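Local coordinates for neutral proteinase inhibitor ScNPI (Streptomyces caespitosus, PDB 4HWX), which probably inhibits peptidases of two classes, among them serine endopeptidases of the subtilisin type, as a secreted homodimer of the Streptomyces subtilisin inhibitor family, at residues A[7-13]-A[24-30]; A[60-64]-A[104-109]. All coordinates share one frame; numbering follows the deposited sequence.

Contact 1 (A[7-13]-A[24-30]); sequences SAMVFTV and VLRATTL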
ATOM      1  N   SER A   7      -5.391   1.602  -9.854  1.00 36.45           N
ATOM      2  CA  SER A   7      -5.613   0.507  -8.913  1.00 34.71           C
ATOM      3  C   SER A   7      -4.277  -0.116  -8.585  1.00 38.18           C
ATOM      4  O   SER A   7      -3.705  -0.852  -9.398  1.00 38.13           O
ATOM      5  CB  SER A   7      -6.594  -0.516  -9.483  1.00 35.76           C
ATOM      6  OG  SER A   7      -7.890   0.043  -9.609  1.00 39.11           O
ATOM      7  N   ALA A   8      -3.758   0.231  -7.402  1.00 34.09           N
ATOM      8  CA  ALA A   8      -2.474  -0.213  -6.869  1.00 32.00           C
ATOM      9  C   ALA A   8      -2.616  -0.418  -5.367  1.00 33.28           C
ATOM     10  O   ALA A   8      -2.992   0.496  -4.638  1.00 31.25           O
ATOM     11  CB  ALA A   8      -1.386   0.813  -7.190  1.00 33.12           C
ATOM     12  N   MET A   9      -2.354  -1.638  -4.913  1.00 29.51           N
ATOM     13  CA  MET A   9      -2.575  -2.018  -3.528  1.00 29.44           C
ATOM     14  C   MET A   9      -1.441  -2.809  -2.932  1.00 31.81           C
ATOM     15  O   MET A   9      -0.698  -3.493  -3.639  1.00 32.12           O
ATOM     16  CB  MET A   9      -3.848  -2.918  -3.451  1.00 31.72           C
ATOM     17  CG  MET A   9      -5.164  -2.242  -3.916  1.00 36.66           C
ATOM     18  SD  MET A   9      -5.713  -0.956  -2.769  1.00 41.42           S
ATOM     19  CE  MET A   9      -6.104  -1.961  -1.337  1.00 37.41           C
ATOM     20  N   VAL A  10      -1.397  -2.813  -1.610  1.00 28.23           N
ATOM     21  CA  VAL A  10      -0.509  -3.664  -0.829  1.00 28.64           C
ATOM     22  C   VAL A  10      -1.392  -4.355   0.221  1.00 32.29           C
ATOM     23  O   VAL A  10      -2.220  -3.702   0.869  1.00 31.29           O
ATOM     24  CB  VAL A  10       0.729  -2.945  -0.216  1.00 33.05           C
ATOM     25  CG1 VAL A  10       0.311  -1.762   0.646  1.00 34.18           C
ATOM     26  CG2 VAL A  10       1.575  -3.924   0.615  1.00 32.78           C
ATOM     27  N   PHE A  11      -1.246  -5.674   0.338  1.00 28.59           N
ATOM     28  CA  PHE A  11      -1.954  -6.486   1.324  1.00 27.64           C
ATOM     29  C   PHE A  11      -0.967  -7.083   2.302  1.00 30.72           C
ATOM     30  O   PHE A  11       0.079  -7.557   1.882  1.00 30.06           O
ATOM     31  CB  PHE A  11      -2.757  -7.608   0.644  1.00 28.92           C
ATOM     32  CG  PHE A  11      -3.697  -7.075  -0.410  1.00 30.34           C
ATOM     33  CD1 PHE A  11      -4.885  -6.449  -0.050  1.00 31.09           C
ATOM     34  CD2 PHE A  11      -3.370  -7.156  -1.761  1.00 32.07           C
ATOM     35  CE1 PHE A  11      -5.727  -5.906  -1.021  1.00 32.30           C
ATOM     36  CE2 PHE A  11      -4.219  -6.623  -2.736  1.00 33.53           C
ATOM     37  CZ  PHE A  11      -5.404  -6.028  -2.358  1.00 32.19           C
ATOM     38  N   THR A  12      -1.263  -7.040   3.599  1.00 27.41           N
ATOM     39  CA  THR A  12      -0.360  -7.638   4.586  1.00 28.44           C
ATOM     40  C   THR A  12      -1.161  -8.492   5.579  1.00 32.94           C
ATOM     41  O   THR A  12      -2.382  -8.337   5.737  1.00 31.88           O
ATOM     42  CB  THR A  12       0.533  -6.614   5.341  1.00 34.37           C
ATOM     43  OG1 THR A  12      -0.119  -6.113   6.507  1.00 30.99           O
ATOM     44  CG2 THR A  12       1.099  -5.487   4.454  1.00 29.26           C
ATOM     45  N   VAL A  13      -0.447  -9.396   6.241  1.00 30.23           N
ATOM     46  CA  VAL A  13      -0.981 -10.236   7.310  1.00 29.57           C
ATOM     47  C   VAL A  13      -0.045 -10.018   8.498  1.00 33.16           C
ATOM     48  O   VAL A  13       1.169 -10.235   8.389  1.00 31.49           O
ATOM     49  CB  VAL A  13      -1.132 -11.720   6.899  1.00 32.50           C
ATOM     50  CG1 VAL A  13      -1.644 -12.555   8.060  1.00 32.50           C
ATOM     51  CG2 VAL A  13      -2.034 -11.878   5.686  1.00 31.31           C
ATOM     52  N   VAL A  24       4.959  -8.201  10.936  1.00 35.68           N
ATOM     53  CA  VAL A  24       4.280  -8.406   9.659  1.00 35.08           C
ATOM     54  C   VAL A  24       4.757  -9.765   9.174  1.00 37.99           C
ATOM     55  O   VAL A  24       5.946  -9.931   8.935  1.00 37.75           O
ATOM     56  CB  VAL A  24       4.558  -7.254   8.651  1.00 39.26           C
ATOM     57  CG1 VAL A  24       3.878  -7.511   7.305  1.00 37.92           C
ATOM     58  CG2 VAL A  24       4.131  -5.900   9.226  1.00 39.67           C
ATOM     59  N   LEU A  25       3.848 -10.740   9.074  1.00 33.28           N
ATOM     60  CA  LEU A  25       4.186 -12.105   8.661  1.00 33.86           C
ATOM     61  C   LEU A  25       4.471 -12.185   7.158  1.00 38.09           C
ATOM     62  O   LEU A  25       5.436 -12.831   6.751  1.00 39.06           O
ATOM     63  CB  LEU A  25       3.036 -13.088   9.044  1.00 33.12           C
ATOM     64  CG  LEU A  25       2.682 -13.202  10.555  1.00 37.77           C
ATOM     65  CD1 LEU A  25       1.411 -14.053  10.763  1.00 37.07           C
ATOM     66  CD2 LEU A  25       3.842 -13.797  11.363  1.00 42.16           C
ATOM     67  N   ARG A  26       3.614 -11.565   6.331  1.00 32.85           N
ATOM     68  CA  ARG A  26       3.764 -11.660   4.886  1.00 32.10           C
ATOM     69  C   ARG A  26       3.012 -10.530   4.212  1.00 32.64           C
ATOM     70  O   ARG A  26       2.122  -9.929   4.813  1.00 30.24           O
ATOM     71  CB  ARG A  26       3.287 -13.054   4.364  1.00 32.43           C
ATOM     72  CG  ARG A  26       1.832 -13.400   4.659  1.00 35.46           C
ATOM     73  CD  ARG A  26       1.554 -14.871   4.371  1.00 43.51           C
ATOM     74  NE  ARG A  26       0.154 -15.197   4.633  1.00 39.24           N
ATOM     75  CZ  ARG A  26      -0.326 -15.531   5.824  1.00 42.17           C
ATOM     76  NH1 ARG A  26       0.484 -15.611   6.875  1.00 34.57           N
ATOM     77  NH2 ARG A  26      -1.615 -15.784   5.978  1.00 34.43           N
ATOM     78  N   ALA A  27       3.380 -10.241   2.975  1.00 30.24           N
ATOM     79  CA  ALA A  27       2.761  -9.168   2.211  1.00 30.66           C
ATOM     80  C   ALA A  27       2.859  -9.395   0.721  1.00 35.47           C
ATOM     81  O   ALA A  27       3.802 -10.051   0.264  1.00 35.73           O
ATOM     82  CB  ALA A  27       3.431  -7.838   2.551  1.00 31.18           C
ATOM     83  N   THR A  28       1.904  -8.801  -0.048  1.00 30.17           N
ATOM     84  CA  THR A  28       1.941  -8.809  -1.512  1.00 30.92           C
ATOM     85  C   THR A  28       1.571  -7.448  -2.096  1.00 32.93           C
ATOM     86  O   THR A  28       0.846  -6.670  -1.467  1.00 31.22           O
ATOM     87  CB  THR A  28       1.015  -9.867  -2.140  1.00 40.03           C
ATOM     88  OG1 THR A  28      -0.319  -9.658  -1.687  1.00 37.40           O
ATOM     89  CG2 THR A  28       1.475 -11.299  -1.892  1.00 40.78           C
ATOM     90  N   THR A  29       2.057  -7.180  -3.311  1.00 29.85           N
ATOM     91  CA  THR A  29       1.685  -5.998  -4.090  1.00 29.01           C
ATOM     92  C   THR A  29       0.707  -6.449  -5.172  1.00 31.57           C
ATOM     93  O   THR A  29       0.734  -7.615  -5.592  1.00 30.04           O
ATOM     94  CB  THR A  29       2.882  -5.305  -4.736  1.00 33.36           C
ATOM     95  OG1 THR A  29       3.482  -6.227  -5.657  1.00 34.64           O
ATOM     96  CG2 THR A  29       3.890  -4.733  -3.711  1.00 30.93           C
ATOM     97  N   LEU A  30      -0.112  -5.525  -5.645  1.00 28.08           N
ATOM     98  CA  LEU A  30      -1.083  -5.789  -6.704  1.00 28.32           C
ATOM     99  C   LEU A  30      -1.405  -4.521  -7.477  1.00 33.80           C
ATOM    100  O   LEU A  30      -1.679  -3.464  -6.899  1.00 32.50           O
ATOM    101  CB  LEU A  30      -2.374  -6.394  -6.136  1.00 27.99           C
ATOM    102  CG  LEU A  30      -3.421  -6.816  -7.184  1.00 31.85           C
ATOM    103  CD1 LEU A  30      -2.962  -8.028  -7.963  1.00 31.79           C
ATOM    104  CD2 LEU A  30      -4.766  -7.098  -6.539  1.00 33.51           C
TER
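A beta hairpin of the Streptomyces subtilisin inhibitor fold pairs M9 with L30, F11 with T28 and V13 with R26 as its hydrogen-bonded pairs, the strands running antiparallel at 166°. At the centre of the ladder F11 N reaches T28 O at 2.9 Å, and T28 N returns to F11 O, lying in that carbonyl's plane. Near the turn it is offset by a classic beta bulge. Here V13 O takes a bond from L25 N at 2.8 Å and a weak one from R26 N, so two residues of one strand face a single valine.

On one face, the F11 ring offers its edge: CE2 touches L30 CD2 at 3.9 Å, while T28 OG1, buried without a hydrogen-bonding partner, lies near the ring plane beside CD2. V13 and R26 run side by side; V13 CG1, anti to its own backbone N at chi1 178°, lies 3.5 Å above the guanidinium plane, toward its rim. The arginine's NE is bound to F114 O. On the other face, T12 CG2 meets A27 CB at 3.8 Å.

The F11 face packs on helix 43-52 through L50, and V13 and R26 touch M102 of helix 99-105. Strand 77-82 flanks 7-13, whereas V10, A27 and T29 pack on the second subunit.

Contact 2 (A[60-64]-A[104-109]); sequences LLAAP and ANLNSN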
ATOM      1  N   LEU A  60     -15.068  -8.746   1.321  1.00 28.74           N
ATOM      2  CA  LEU A  60     -14.070  -9.819   1.124  1.00 27.75           C
ATOM      3  C   LEU A  60     -14.349 -10.960   2.128  1.00 32.53           C
ATOM      4  O   LEU A  60     -13.945 -12.091   1.904  1.00 32.01           O
ATOM      5  CB  LEU A  60     -12.618  -9.308   1.290  1.00 27.01           C
ATOM      6  CG  LEU A  60     -12.082  -8.339   0.220  1.00 30.63           C
ATOM      7  CD1 LEU A  60     -10.690  -7.878   0.554  1.00 29.86           C
ATOM      8  CD2 LEU A  60     -12.091  -8.963  -1.166  1.00 32.93           C
ATOM      9  N   LEU A  61     -15.019 -10.639   3.249  1.00 30.32           N
ATOM     10  CA  LEU A  61     -15.383 -11.621   4.258  1.00 31.31           C
ATOM     11  C   LEU A  61     -16.704 -12.233   3.850  1.00 35.98           C
ATOM     12  O   LEU A  61     -17.556 -11.532   3.304  1.00 35.79           O
ATOM     13  CB  LEU A  61     -15.471 -10.992   5.664  1.00 32.17           C
ATOM     14  CG  LEU A  61     -14.144 -10.735   6.382  1.00 37.89           C
ATOM     15  CD1 LEU A  61     -13.546  -9.446   5.955  1.00 39.20           C
ATOM     16  CD2 LEU A  61     -14.356 -10.651   7.874  1.00 41.16           C
ATOM     17  N   ALA A  62     -16.849 -13.547   4.038  1.00 32.82           N
ATOM     18  CA  ALA A  62     -18.091 -14.245   3.683  1.00 33.93           C
ATOM     19  C   ALA A  62     -18.476 -15.225   4.783  1.00 37.65           C
ATOM     20  O   ALA A  62     -17.595 -15.679   5.520  1.00 35.56           O
ATOM     21  CB  ALA A  62     -17.913 -14.976   2.358  1.00 35.39           C
ATOM     22  N   ALA A  63     -19.792 -15.519   4.932  1.00 34.50           N
ATOM     23  CA  ALA A  63     -20.271 -16.506   5.908  1.00 33.86           C
ATOM     24  C   ALA A  63     -19.493 -17.810   5.656  1.00 34.32           C
ATOM     25  O   ALA A  63     -19.392 -18.260   4.504  1.00 33.85           O
ATOM     26  CB  ALA A  63     -21.785 -16.717   5.746  1.00 35.68           C
ATOM     27  N   PRO A  64     -18.801 -18.361   6.664  1.00 28.92           N
ATOM     28  CA  PRO A  64     -17.943 -19.534   6.395  1.00 29.05           C
ATOM     29  C   PRO A  64     -18.689 -20.805   6.004  1.00 34.30           C
ATOM     30  O   PRO A  64     -19.875 -20.920   6.283  1.00 35.20           O
ATOM     31  CB  PRO A  64     -17.248 -19.768   7.748  1.00 29.43           C
ATOM     32  CG  PRO A  64     -17.317 -18.440   8.455  1.00 32.47           C
ATOM     33  CD  PRO A  64     -18.662 -17.901   8.063  1.00 29.17           C
ATOM     34  N   ALA A 104     -11.446 -19.360   7.700  1.00 29.02           N
ATOM     35  CA  ALA A 104     -12.883 -19.655   7.568  1.00 29.24           C
ATOM     36  C   ALA A 104     -13.668 -18.477   6.960  1.00 32.66           C
ATOM     37  O   ALA A 104     -14.531 -18.695   6.099  1.00 31.86           O
ATOM     38  CB  ALA A 104     -13.480 -20.029   8.919  1.00 30.24           C
ATOM     39  N   ASN A 105     -13.347 -17.244   7.381  1.00 29.01           N
ATOM     40  CA  ASN A 105     -14.076 -16.054   6.924  1.00 28.82           C
ATOM     41  C   ASN A 105     -13.536 -15.447   5.645  1.00 33.48           C
ATOM     42  O   ASN A 105     -14.238 -14.641   5.032  1.00 33.18           O
ATOM     43  CB  ASN A 105     -14.059 -14.996   8.011  1.00 26.65           C
ATOM     44  CG  ASN A 105     -14.987 -15.348   9.130  1.00 42.19           C
ATOM     45  OD1 ASN A 105     -16.185 -15.053   9.074  1.00 32.43           O
ATOM     46  ND2 ASN A 105     -14.472 -16.068  10.120  1.00 33.15           N
ATOM     47  N   LEU A 106     -12.300 -15.790   5.246  1.00 31.45           N
ATOM     48  CA  LEU A 106     -11.750 -15.191   4.040  1.00 33.94           C
ATOM     49  C   LEU A 106     -11.878 -16.118   2.864  1.00 49.14           C
ATOM     50  O   LEU A 106     -11.094 -15.991   1.919  1.00 50.55           O
ATOM     51  CB  LEU A 106     -10.307 -14.694   4.217  1.00 33.43           C
ATOM     52  CG  LEU A 106     -10.208 -13.286   4.795  1.00 38.49           C
ATOM     53  CD1 LEU A 106      -8.756 -12.926   5.074  1.00 40.01           C
ATOM     54  CD2 LEU A 106     -10.868 -12.228   3.867  1.00 39.66           C
ATOM     55  N   ASN A 107     -12.904 -17.027   2.909  1.00 51.69           N
ATOM     56  CA  ASN A 107     -13.334 -17.946   1.839  1.00 55.24           C
ATOM     57  C   ASN A 107     -12.130 -18.771   1.416  1.00 62.23           C
ATOM     58  O   ASN A 107     -11.516 -19.468   2.227  1.00 63.56           O
ATOM     59  CB  ASN A 107     -13.871 -17.054   0.669  1.00 60.44           C
ATOM     60  CG  ASN A 107     -14.833 -17.648  -0.318  1.00 94.00           C
ATOM     61  OD1 ASN A 107     -14.559 -17.680  -1.523  1.00 92.74           O
ATOM     62  ND2 ASN A 107     -16.039 -17.952   0.136  1.00 87.97           N
ATOM     63  N   SER A 108     -11.801 -18.652   0.144  1.00 58.15           N
ATOM     64  CA  SER A 108     -10.609 -19.079  -0.568  1.00 57.50           C
ATOM     65  C   SER A 108     -10.362 -17.908  -1.530  1.00 57.20           C
ATOM     66  O   SER A 108      -9.825 -18.067  -2.634  1.00 57.57           O
ATOM     67  CB  SER A 108     -10.812 -20.433  -1.243  1.00 62.65           C
ATOM     68  OG  SER A 108     -10.447 -21.479  -0.359  1.00 70.68           O
ATOM     69  N   ASN A 109     -10.822 -16.704  -1.061  1.00 48.97           N
ATOM     70  CA  ASN A 109     -10.788 -15.402  -1.710  1.00 46.48           C
ATOM     71  C   ASN A 109      -9.396 -15.153  -2.214  1.00 46.16           C
ATOM     72  O   ASN A 109      -8.439 -15.210  -1.434  1.00 47.73           O
ATOM     73  CB  ASN A 109     -11.236 -14.305  -0.739  1.00 48.62           C
ATOM     74  CG  ASN A 109     -11.582 -12.995  -1.384  1.00 44.95           C
ATOM     75  OD1 ASN A 109     -10.719 -12.273  -1.848  1.00 38.07           O
ATOM     76  ND2 ASN A 109     -12.851 -12.668  -1.428  1.00 34.21           N
TER
HETATM   77  O   HOH W   1     -17.538 -13.073   7.700  1.00 41.37           O
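L61 and A62 meet the carbonyl of N105, the last residue of helix 99-105, where A62 N donates to N105 O at 3.0 Å. The bond is nearly straight, 162° at the hydrogen, and lies in the carbonyl plane; L61 CA adds a CA-H...O contact to the same oxygen, which is thus approached by two successive residues of the loop.

The N105 side chain has CG beside its own backbone N (chi1 -74°), a turn that leaves OD1 3.6 Å from P64 CG, the two side chains crossing at a slant. OD1 also accepts from a water at 2.8 Å, which reaches A62 O only weakly, while ND2 is held by V101 O within the helix. P64 CB rests 4.0 Å from A104 CB.

At the other end, L106 leaves helical geometry and sends CD2 to within 3.7 Å of L60 O. N109, with CG anti to the backbone N (chi1 -165°), crosses L60 at about a right angle, its OD1 3.6 Å from L60 CD2. That oxygen is bonded to V111 N. A leucine in place of N109 would probably leave V111 N without this acceptor.

L61 touches strand 88-96 at W92, H94 and F96, N105 also touches F96, and L60 packs on V111 and T53 in the flanking loops.

In the fold
Along the chain both segments of contact 1 come before those of contact 2, and the two contacts lie on opposite sides of the chain's centre, their centres about 18 Å apart and their nearest atoms about 6 Å apart without touching. Contact 1 belongs to the antiparallel sheet, joining strands 8-15 and 23-32; contact 2 ties the loop after helix 43-52 to the end of helix 99-105. Strand 77-82, next to 8-15, and then strand 88-96 extend the sheet from contact 1 to the strand on which contact 2 packs. Helix 99-105 serves both, giving its end to contact 2 and M102 to the V13 and R26 side of contact 1. V111 likewise touches F11 and L60. Within the dimer, the second subunit packs against contact 1 but does not touch the segments of contact 2.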